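Local coordinates for pectinesterase (Aspergillus niger, PDB 5C1E), which hydrolyses the methyl esters of pectin, releasing methanol and leaving free galacturonosyl carboxylates, and is probably involved in the maceration of plant tissue, at residues 20-26 and 45-51; 36-42 and 56-62; 101-107 and 129-135. All blocks are in the same frame, centred on the assembly; numbering follows the deposited sequence.

Contact 1 (20-26 and 45-51); sequences STIGDAL and YEEQLTI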
# COMPACT_ATOMS: atom_id res chain seq x y z
N SER A 20 -17.51 -16.40 -11.81
CA SER A 20 -16.30 -16.56 -12.62
C SER A 20 -15.36 -15.37 -12.51
O SER A 20 -14.14 -15.51 -12.69
CB SER A 20 -16.66 -16.78 -14.08
OG SER A 20 -17.45 -15.72 -14.57
N THR A 21 -15.92 -14.19 -12.21
CA THR A 21 -15.15 -12.97 -12.02
C THR A 21 -15.35 -12.37 -10.61
O THR A 21 -16.38 -12.56 -9.95
CB THR A 21 -15.50 -11.89 -13.09
OG1 THR A 21 -16.76 -11.27 -12.78
CG2 THR A 21 -15.52 -12.49 -14.50
N ILE A 22 -14.36 -11.61 -10.16
CA ILE A 22 -14.46 -10.89 -8.90
C ILE A 22 -15.56 -9.83 -9.01
O ILE A 22 -16.35 -9.67 -8.11
CB ILE A 22 -13.12 -10.27 -8.46
CG1 ILE A 22 -12.05 -11.36 -8.31
CG2 ILE A 22 -13.27 -9.54 -7.13
CD1 ILE A 22 -10.66 -10.84 -8.17
N GLY A 23 -15.60 -9.14 -10.14
CA GLY A 23 -16.64 -8.15 -10.41
C GLY A 23 -18.05 -8.68 -10.27
O GLY A 23 -18.93 -8.00 -9.76
N ASP A 24 -18.29 -9.91 -10.73
CA ASP A 24 -19.61 -10.51 -10.59
C ASP A 24 -19.96 -10.73 -9.13
O ASP A 24 -21.10 -10.53 -8.74
CB ASP A 24 -19.70 -11.82 -11.36
CG ASP A 24 -19.71 -11.62 -12.86
OD1 ASP A 24 -19.90 -10.49 -13.33
OD2 ASP A 24 -19.54 -12.61 -13.57
N ALA A 25 -18.98 -11.14 -8.30
CA ALA A 25 -19.24 -11.34 -6.86
C ALA A 25 -19.52 -10.02 -6.14
O ALA A 25 -20.42 -9.93 -5.31
CB ALA A 25 -18.10 -12.08 -6.18
N LEU A 26 -18.71 -9.00 -6.45
CA LEU A 26 -18.95 -7.65 -5.93
C LEU A 26 -20.36 -7.16 -6.30
O LEU A 26 -21.08 -6.64 -5.44
CB LEU A 26 -17.89 -6.67 -6.47
CG LEU A 26 -16.46 -6.87 -5.97
CD1 LEU A 26 -15.49 -5.97 -6.73
CD2 LEU A 26 -16.37 -6.62 -4.47
N TYR A 45 -7.03 -12.53 -12.73
CA TYR A 45 -8.29 -11.88 -13.03
C TYR A 45 -8.01 -10.54 -13.71
O TYR A 45 -7.52 -9.59 -13.09
CB TYR A 45 -9.09 -11.74 -11.73
CG TYR A 45 -9.42 -13.07 -11.10
CD1 TYR A 45 -8.49 -13.73 -10.29
CD2 TYR A 45 -10.65 -13.69 -11.33
CE1 TYR A 45 -8.80 -14.96 -9.72
CE2 TYR A 45 -10.97 -14.92 -10.78
CZ TYR A 45 -10.04 -15.56 -9.98
OH TYR A 45 -10.37 -16.77 -9.46
N GLU A 46 -8.28 -10.49 -15.01
CA GLU A 46 -8.06 -9.33 -15.83
C GLU A 46 -9.29 -8.44 -15.68
O GLU A 46 -10.23 -8.51 -16.46
CB GLU A 46 -7.85 -9.76 -17.29
CG GLU A 46 -6.58 -10.59 -17.47
CD GLU A 46 -6.19 -10.85 -18.92
OE1 GLU A 46 -7.04 -10.71 -19.84
OE2 GLU A 46 -5.03 -11.21 -19.15
N GLU A 47 -9.28 -7.64 -14.62
CA GLU A 47 -10.43 -6.83 -14.22
C GLU A 47 -9.98 -5.49 -13.67
O GLU A 47 -8.86 -5.37 -13.16
CB GLU A 47 -11.23 -7.58 -13.14
CG GLU A 47 -11.80 -8.91 -13.61
CD GLU A 47 -12.67 -9.55 -12.56
OE1 GLU A 47 -13.60 -8.89 -12.05
OE2 GLU A 47 -12.42 -10.72 -12.23
N GLN A 48 -10.84 -4.48 -13.80
CA GLN A 48 -10.66 -3.19 -13.15
C GLN A 48 -11.86 -2.99 -12.22
O GLN A 48 -13.01 -3.03 -12.66
CB GLN A 48 -10.58 -2.07 -14.18
CG GLN A 48 -10.18 -0.74 -13.58
CD GLN A 48 -9.97 0.35 -14.60
OE1 GLN A 48 -10.53 0.32 -15.71
NE2 GLN A 48 -9.15 1.33 -14.25
N LEU A 49 -11.60 -2.81 -10.92
CA LEU A 49 -12.65 -2.90 -9.92
C LEU A 49 -12.79 -1.63 -9.09
O LEU A 49 -11.80 -0.97 -8.77
CB LEU A 49 -12.35 -4.06 -8.97
CG LEU A 49 -12.18 -5.41 -9.65
CD1 LEU A 49 -11.70 -6.43 -8.64
CD2 LEU A 49 -13.49 -5.83 -10.29
N THR A 50 -14.03 -1.28 -8.75
CA THR A 50 -14.29 -0.25 -7.75
C THR A 50 -15.00 -0.92 -6.60
O THR A 50 -16.04 -1.57 -6.82
CB THR A 50 -15.12 0.91 -8.32
OG1 THR A 50 -14.38 1.54 -9.37
CG2 THR A 50 -15.43 1.94 -7.23
N ILE A 51 -14.45 -0.80 -5.40
CA ILE A 51 -15.03 -1.41 -4.20
C ILE A 51 -15.79 -0.33 -3.43
O ILE A 51 -15.17 0.49 -2.73
CB ILE A 51 -13.98 -2.01 -3.25
CG1 ILE A 51 -12.94 -2.87 -3.98
CG2 ILE A 51 -14.65 -2.83 -2.15
CD1 ILE A 51 -13.46 -4.07 -4.72

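Contact 2 (36-42 and 56-62); sequences ACIYVAS and NLTLYGE. With NAG (2-acetamido-2-deoxy-beta-D-glucopyranose), chain B.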
# COMPACT_ATOMS: atom_id res chain seq x y z
N ALA A 36 -20.03 -8.66 4.78
CA ALA A 36 -19.97 -9.64 3.71
C ALA A 36 -18.52 -10.00 3.45
O ALA A 36 -17.60 -9.28 3.83
CB ALA A 36 -20.60 -9.07 2.46
N CYS A 37 -18.33 -11.14 2.80
CA CYS A 37 -17.01 -11.54 2.39
C CYS A 37 -17.04 -12.35 1.12
O CYS A 37 -18.06 -12.96 0.76
CB CYS A 37 -16.28 -12.29 3.51
SG CYS A 37 -17.09 -13.76 4.12
N ILE A 38 -15.92 -12.28 0.42
CA ILE A 38 -15.73 -12.94 -0.85
C ILE A 38 -14.39 -13.68 -0.76
O ILE A 38 -13.38 -13.12 -0.28
CB ILE A 38 -15.71 -11.94 -2.03
CG1 ILE A 38 -17.04 -11.20 -2.15
CG2 ILE A 38 -15.41 -12.66 -3.35
CD1 ILE A 38 -17.05 -10.05 -3.14
N TYR A 39 -14.42 -14.95 -1.18
CA TYR A 39 -13.23 -15.78 -1.32
C TYR A 39 -12.92 -15.94 -2.80
O TYR A 39 -13.78 -16.37 -3.57
CB TYR A 39 -13.46 -17.15 -0.69
CG TYR A 39 -12.41 -18.20 -1.03
CD1 TYR A 39 -11.15 -18.21 -0.42
CD2 TYR A 39 -12.68 -19.22 -1.94
CE1 TYR A 39 -10.19 -19.17 -0.73
CE2 TYR A 39 -11.73 -20.19 -2.24
CZ TYR A 39 -10.49 -20.17 -1.63
OH TYR A 39 -9.53 -21.14 -1.95
N VAL A 40 -11.69 -15.61 -3.17
CA VAL A 40 -11.23 -15.72 -4.54
C VAL A 40 -10.23 -16.86 -4.65
O VAL A 40 -9.20 -16.88 -3.96
CB VAL A 40 -10.60 -14.40 -5.04
CG1 VAL A 40 -10.33 -14.45 -6.55
CG2 VAL A 40 -11.51 -13.23 -4.73
N ALA A 41 -10.56 -17.83 -5.50
CA ALA A 41 -9.68 -18.93 -5.78
C ALA A 41 -8.62 -18.50 -6.77
O ALA A 41 -8.71 -17.46 -7.43
CB ALA A 41 -10.45 -20.11 -6.32
N SER A 42 -7.60 -19.34 -6.86
CA SER A 42 -6.44 -19.11 -7.70
C SER A 42 -6.83 -18.66 -9.10
O SER A 42 -7.80 -19.14 -9.69
CB SER A 42 -5.58 -20.39 -7.78
OG SER A 42 -6.35 -21.52 -8.18
N ASN A 56 -19.37 -3.69 5.68
CA ASN A 56 -17.97 -4.06 5.88
C ASN A 56 -17.65 -5.31 5.07
O ASN A 56 -18.16 -6.39 5.35
CB ASN A 56 -17.67 -4.30 7.36
CG ASN A 56 -17.26 -3.03 8.08
OD1 ASN A 56 -17.27 -1.93 7.50
ND2 ASN A 56 -17.35 -3.62 9.49
N LEU A 57 -16.82 -5.13 4.05
CA LEU A 57 -16.45 -6.21 3.12
C LEU A 57 -15.06 -6.69 3.44
O LEU A 57 -14.16 -5.88 3.71
CB LEU A 57 -16.51 -5.72 1.67
CG LEU A 57 -16.05 -6.67 0.58
CD1 LEU A 57 -17.01 -7.85 0.50
CD2 LEU A 57 -15.98 -5.97 -0.76
N THR A 58 -14.89 -8.02 3.43
CA THR A 58 -13.57 -8.67 3.45
C THR A 58 -13.38 -9.50 2.19
O THR A 58 -14.25 -10.32 1.82
CB THR A 58 -13.41 -9.55 4.70
OG1 THR A 58 -13.57 -8.74 5.85
CG2 THR A 58 -12.01 -10.19 4.74
N LEU A 59 -12.25 -9.28 1.50
CA LEU A 59 -11.88 -10.07 0.34
C LEU A 59 -10.68 -10.97 0.68
O LEU A 59 -9.63 -10.47 1.10
CB LEU A 59 -11.52 -9.12 -0.79
CG LEU A 59 -11.28 -9.61 -2.21
CD1 LEU A 59 -12.46 -10.36 -2.83
CD2 LEU A 59 -10.98 -8.37 -3.04
N TYR A 60 -10.85 -12.28 0.54
CA TYR A 60 -9.82 -13.25 0.88
C TYR A 60 -9.32 -13.94 -0.35
O TYR A 60 -10.11 -14.42 -1.15
CB TYR A 60 -10.40 -14.38 1.73
CG TYR A 60 -10.94 -14.01 3.07
CD1 TYR A 60 -10.09 -13.73 4.12
CD2 TYR A 60 -12.30 -14.01 3.31
CE1 TYR A 60 -10.58 -13.44 5.39
CE2 TYR A 60 -12.80 -13.73 4.57
CZ TYR A 60 -11.93 -13.45 5.60
OH TYR A 60 -12.43 -13.15 6.85
N GLY A 61 -8.00 -14.06 -0.47
CA GLY A 61 -7.39 -14.84 -1.52
C GLY A 61 -6.94 -16.21 -1.04
O GLY A 61 -6.55 -16.39 0.11
N GLU A 62 -7.00 -17.17 -1.94
CA GLU A 62 -6.52 -18.52 -1.69
C GLU A 62 -5.02 -18.51 -1.47
O GLU A 62 -4.28 -17.87 -2.23
CB GLU A 62 -6.86 -19.43 -2.88
CG GLU A 62 -6.36 -20.85 -2.72
CD GLU A 62 -6.70 -21.75 -3.88
OE1 GLU A 62 -7.43 -21.35 -4.79
OE2 GLU A 62 -6.21 -22.90 -3.89
C1 NAG B . -17.93 -2.04 10.77
C2 NAG B . -18.61 -2.77 11.92
C3 NAG B . -18.22 -2.02 13.19
C4 NAG B . -16.68 -1.92 13.29
C5 NAG B . -16.00 -1.54 11.96
C6 NAG B . -14.49 -1.77 11.98
C7 NAG B . -20.69 -4.03 11.42
C8 NAG B . -22.17 -3.99 11.18
N2 NAG B . -20.05 -2.88 11.67
O3 NAG B . -18.78 -2.66 14.32
O4 NAG B . -16.31 -0.99 14.29
O5 NAG B . -16.54 -2.27 10.89
O6 NAG B . -13.93 -1.27 10.78
O7 NAG B . -20.13 -5.13 11.38
O HOH W 1 -5.91 -23.66 -6.32

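Contact 3 (101-107 and 129-135); sequences FSMYNIN and GFYGCQF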
# COMPACT_ATOMS: atom_id res chain seq x y z
N PHE A 101 -13.02 -1.85 4.65
CA PHE A 101 -12.62 -2.92 3.75
C PHE A 101 -11.33 -3.60 4.26
O PHE A 101 -10.41 -2.93 4.75
CB PHE A 101 -12.40 -2.35 2.34
CG PHE A 101 -11.90 -3.35 1.33
CD1 PHE A 101 -12.74 -4.35 0.84
CD2 PHE A 101 -10.59 -3.28 0.84
CE1 PHE A 101 -12.28 -5.25 -0.11
CE2 PHE A 101 -10.14 -4.17 -0.11
CZ PHE A 101 -10.99 -5.17 -0.58
N SER A 102 -11.29 -4.92 4.14
CA SER A 102 -10.07 -5.69 4.44
C SER A 102 -9.77 -6.61 3.28
O SER A 102 -10.70 -7.19 2.70
CB SER A 102 -10.25 -6.51 5.71
OG SER A 102 -10.60 -5.68 6.78
N MET A 103 -8.50 -6.75 2.93
CA MET A 103 -8.10 -7.66 1.87
C MET A 103 -6.94 -8.52 2.35
O MET A 103 -6.01 -8.01 3.00
CB MET A 103 -7.75 -6.88 0.60
CG MET A 103 -7.50 -7.77 -0.61
SD MET A 103 -7.46 -6.83 -2.15
CE MET A 103 -5.83 -6.12 -2.12
N TYR A 104 -7.02 -9.82 2.09
CA TYR A 104 -6.04 -10.80 2.54
C TYR A 104 -5.52 -11.59 1.38
O TYR A 104 -6.30 -12.22 0.65
CB TYR A 104 -6.66 -11.81 3.53
CG TYR A 104 -7.08 -11.25 4.86
CD1 TYR A 104 -8.30 -10.60 5.00
CD2 TYR A 104 -6.26 -11.37 6.00
CE1 TYR A 104 -8.69 -10.08 6.20
CE2 TYR A 104 -6.68 -10.87 7.23
CZ TYR A 104 -7.90 -10.24 7.31
OH TYR A 104 -8.35 -9.70 8.47
N ASN A 105 -4.20 -11.61 1.24
CA ASN A 105 -3.52 -12.53 0.32
C ASN A 105 -3.95 -12.42 -1.15
O ASN A 105 -4.25 -13.43 -1.80
CB ASN A 105 -3.67 -13.96 0.84
CG ASN A 105 -3.26 -14.08 2.27
OD1 ASN A 105 -4.09 -14.35 3.15
ND2 ASN A 105 -1.99 -13.86 2.54
N ILE A 106 -3.99 -11.18 -1.64
CA ILE A 106 -4.31 -10.89 -3.04
C ILE A 106 -3.20 -10.02 -3.62
O ILE A 106 -2.69 -9.12 -2.94
CB ILE A 106 -5.70 -10.22 -3.14
CG1 ILE A 106 -6.76 -11.28 -2.78
CG2 ILE A 106 -5.90 -9.62 -4.53
CD1 ILE A 106 -8.14 -11.05 -3.26
N ASN A 107 -2.80 -10.33 -4.85
CA ASN A 107 -1.88 -9.48 -5.60
C ASN A 107 -2.68 -8.54 -6.50
O ASN A 107 -3.61 -8.99 -7.17
CB ASN A 107 -0.95 -10.29 -6.50
CG ASN A 107 -0.14 -11.31 -5.75
OD1 ASN A 107 0.04 -11.23 -4.53
ND2 ASN A 107 0.35 -12.29 -6.46
N GLY A 129 -7.71 -2.26 5.81
CA GLY A 129 -6.70 -3.23 6.27
C GLY A 129 -6.27 -4.15 5.16
O GLY A 129 -7.12 -4.77 4.51
N PHE A 130 -4.96 -4.25 4.95
CA PHE A 130 -4.39 -5.09 3.91
C PHE A 130 -3.34 -6.01 4.53
O PHE A 130 -2.40 -5.55 5.17
CB PHE A 130 -3.76 -4.23 2.80
CG PHE A 130 -4.74 -3.33 2.13
CD1 PHE A 130 -4.99 -2.06 2.61
CD2 PHE A 130 -5.44 -3.76 1.00
CE1 PHE A 130 -5.90 -1.22 1.97
CE2 PHE A 130 -6.37 -2.93 0.36
CZ PHE A 130 -6.60 -1.66 0.86
N TYR A 131 -3.50 -7.31 4.31
CA TYR A 131 -2.72 -8.32 4.98
C TYR A 131 -2.17 -9.32 3.98
O TYR A 131 -2.93 -10.00 3.31
CB TYR A 131 -3.62 -9.06 5.98
CG TYR A 131 -4.31 -8.14 6.96
CD1 TYR A 131 -3.69 -7.77 8.15
CD2 TYR A 131 -5.56 -7.61 6.70
CE1 TYR A 131 -4.32 -6.92 9.05
CE2 TYR A 131 -6.19 -6.76 7.58
CZ TYR A 131 -5.56 -6.42 8.76
OH TYR A 131 -6.17 -5.59 9.65
N GLY A 132 -0.86 -9.43 3.89
CA GLY A 132 -0.28 -10.41 2.99
C GLY A 132 -0.57 -10.18 1.53
O GLY A 132 -0.60 -11.13 0.75
N CYS A 133 -0.76 -8.91 1.13
CA CYS A 133 -1.07 -8.57 -0.25
C CYS A 133 0.18 -8.09 -1.00
O CYS A 133 1.17 -7.68 -0.40
CB CYS A 133 -2.14 -7.47 -0.30
SG CYS A 133 -3.75 -7.97 0.32
N GLN A 134 0.12 -8.14 -2.32
CA GLN A 134 1.14 -7.50 -3.14
C GLN A 134 0.54 -6.39 -3.98
O GLN A 134 -0.57 -6.53 -4.52
CB GLN A 134 1.83 -8.50 -4.07
CG GLN A 134 2.40 -9.73 -3.36
CD GLN A 134 3.21 -10.61 -4.29
OE1 GLN A 134 4.05 -10.09 -5.06
NE2 GLN A 134 3.02 -11.95 -4.23
N PHE A 135 1.31 -5.32 -4.13
CA PHE A 135 0.92 -4.21 -4.97
C PHE A 135 2.11 -3.88 -5.85
O PHE A 135 3.18 -3.53 -5.35
CB PHE A 135 0.51 -3.00 -4.13
CG PHE A 135 -0.44 -3.33 -3.03
CD1 PHE A 135 -1.81 -3.30 -3.27
CD2 PHE A 135 0.01 -3.64 -1.77
CE1 PHE A 135 -2.70 -3.61 -2.27
CE2 PHE A 135 -0.89 -3.94 -0.76
CZ PHE A 135 -2.24 -3.93 -1.02

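Contact 1 (20-26 and 45-51)
The helix that covers one end of the parallel beta-helix, residues 22-29, begins on the carboxylate of Glu-47, which stands between the short strands 43-46 and 49-51 of the first coil. Glu-47 OE2 accepts from Ile-22 N at 3.0 Å and OE1 from Gly-23 N at 2.8 Å, each through its syn lone pair, so both oxygens grip the first turn and the carboxylate cannot easily rotate. With CG anti to the carbonyl carbon (chi1 -62°) and the chain extended beyond it, Glu-47 rises far enough to reach amides that have no earlier helical carbonyl to bond. Its negative charge probably also suits the positive end of the helix dipole. Thr-21, the N-cap, satisfies a third amide: its OG1 accepts from Asp-24 N at 2.9 Å.

The side of the helix turned to the strands is apolar. Ile-22 crosses Tyr-45 at about a right angle, its CD1 3.9 Å from Tyr-45 CG over one ring face, while the phenol oxygen bonds to Ala-41 O. The other branch of Ile-22, CG2, meets Leu-49 CD1 at 3.8 Å. Gly-23, with no side chain, leaves Glu-47 OE1 room to come up to its N, and Leu-49 CD2 lies against its CA. One turn on, Leu-26 CD1 presses tightly on Ile-51 CD1 at 3.4 Å; Leu-26 also packs on Ile-38 of strand 36-40. Branched aliphatic residues suit this seam because they fill the end of the beta-helix's hydrophobic interior. A short amphipathic helix closing the N-terminal end in this way is a familiar feature of parallel beta-helix proteins.

Contact 2 (36-42 and 56-62)
A water donates a 2.6 Å hydrogen bond to Glu-62 OE2 and is also hydrogen-bonded to Ser-42 OG, bridging the two residues at the turn after strand 36-40. The other carboxylate oxygen, Glu-62 OE1, accepts from Ser-42 N at 2.9 Å, met on the anti side and 33° out of the carboxylate plane. The side chain is fully extended, CG lying anti to the backbone N, which carries the acid past Ala-41 to the serine. On the way its CB and CG pass the hydroxyl end of Tyr-39, with Tyr-39 OH 3.3 Å from Glu-62 CG.

Behind this turn, strands 36-40 and 57-61 run parallel in strict register. Their hydrogen bonds alternate across the pair, from Ala-36 N to Asn-56 O as far as Glu-62 N to Val-40 O; the 2.8 Å bond from Tyr-60 N to Ile-38 O is close to linear at 173°.

The two faces differ in character. On the inner one, aliphatic in this pair, Leu-59 CD1 fits between its neighbours, 3.6 Å from Val-40 CG2 and 3.7 Å from Ile-38 CB. Leu-59 CG is anti to its own N (chi1 -171°), which swings the branch toward strand 36-40. Beta-branched Ile-38 and Val-40 suit an extended backbone and a dry interior. The outer face carries Cys-37, Tyr-39, Thr-58 and Tyr-60. Here Tyr-60 CE2 leans to within 3.9 Å of Cys-37 CB, and Cys-37 SG forms the disulfide with Cys-10, tying strand 36-40 to the N-terminal segment. Asn-56, just before strand 57-61, bears the N-acetylglucosamine stub. In-register stacking of parallel strands from successive turns is the hallmark of the right-handed parallel beta-helix of pectinesterases.

Contact 3 (101-107 and 129-135)
Strands 102-104 and 129-131 run parallel, their axes 4.8 Å apart, with alternating backbone bonds from Gly-129 N to Phe-101 O through to Asn-105 N to Tyr-131 O; after a bend, Gln-134 N to Ile-106 O resumes the pairing.

On the outer face Tyr-104 and Tyr-131 point the same way and form an offset stack, centroids 4.7 Å apart and planes at 15°. Tyr-131 CD2 lies over the face of Tyr-104, 3.5 Å from its CE2. Tyr-104 OH bonds to the Asp-296 carboxylate and Tyr-131 OH to Asp-296 N. Gly-129, with no side chain, leaves room for the hydroxyl end of Tyr-131. At the bend Gly-132 and Asn-105 both have positive phi, as suits glycine and asparagine, and Asn-105 bonds to Arg-3 and Thr-66.

Inside, Met-103 is the flexible filler: the bend at its chi3 (79°) brings CE to 3.7 Å from Cys-133 SG and 4.0 Å from Phe-135 CE1. Its CB meets Phe-130 CD2 at 3.9 Å, and Phe-130 CE2 approaches the edge of the Phe-101 ring. Sulfur and aromatic carbon thus fill the interior without needing polar partners, whereas the buried tyrosine hydroxyls and Asn-105 amide have theirs in the chain segments that cover the outer face.

How the contacts relate
Contact 3 is the most buried of the three and lies nearest the centre of the chain; contacts 1 and 2 are partly buried and sit toward the N-terminal end of the beta-helix. Contacts 2 and 3 meet in one parallel sheet, where neighbouring strands 57-61 and 102-104 are probably joined by Leu-59 N to Ser-102 O and Gly-61 N to Tyr-104 O. Contact 3 also reaches the sheet of strand 43-46, to which contact 1 adds the helix, and Leu-26 packs on Leu-57 of contact 2. Contacts 2 and 3 share the backbone ladder and differ in their side chains; contact 1 has no such ladder between its segments and relies on a carboxylate and aliphatic packing.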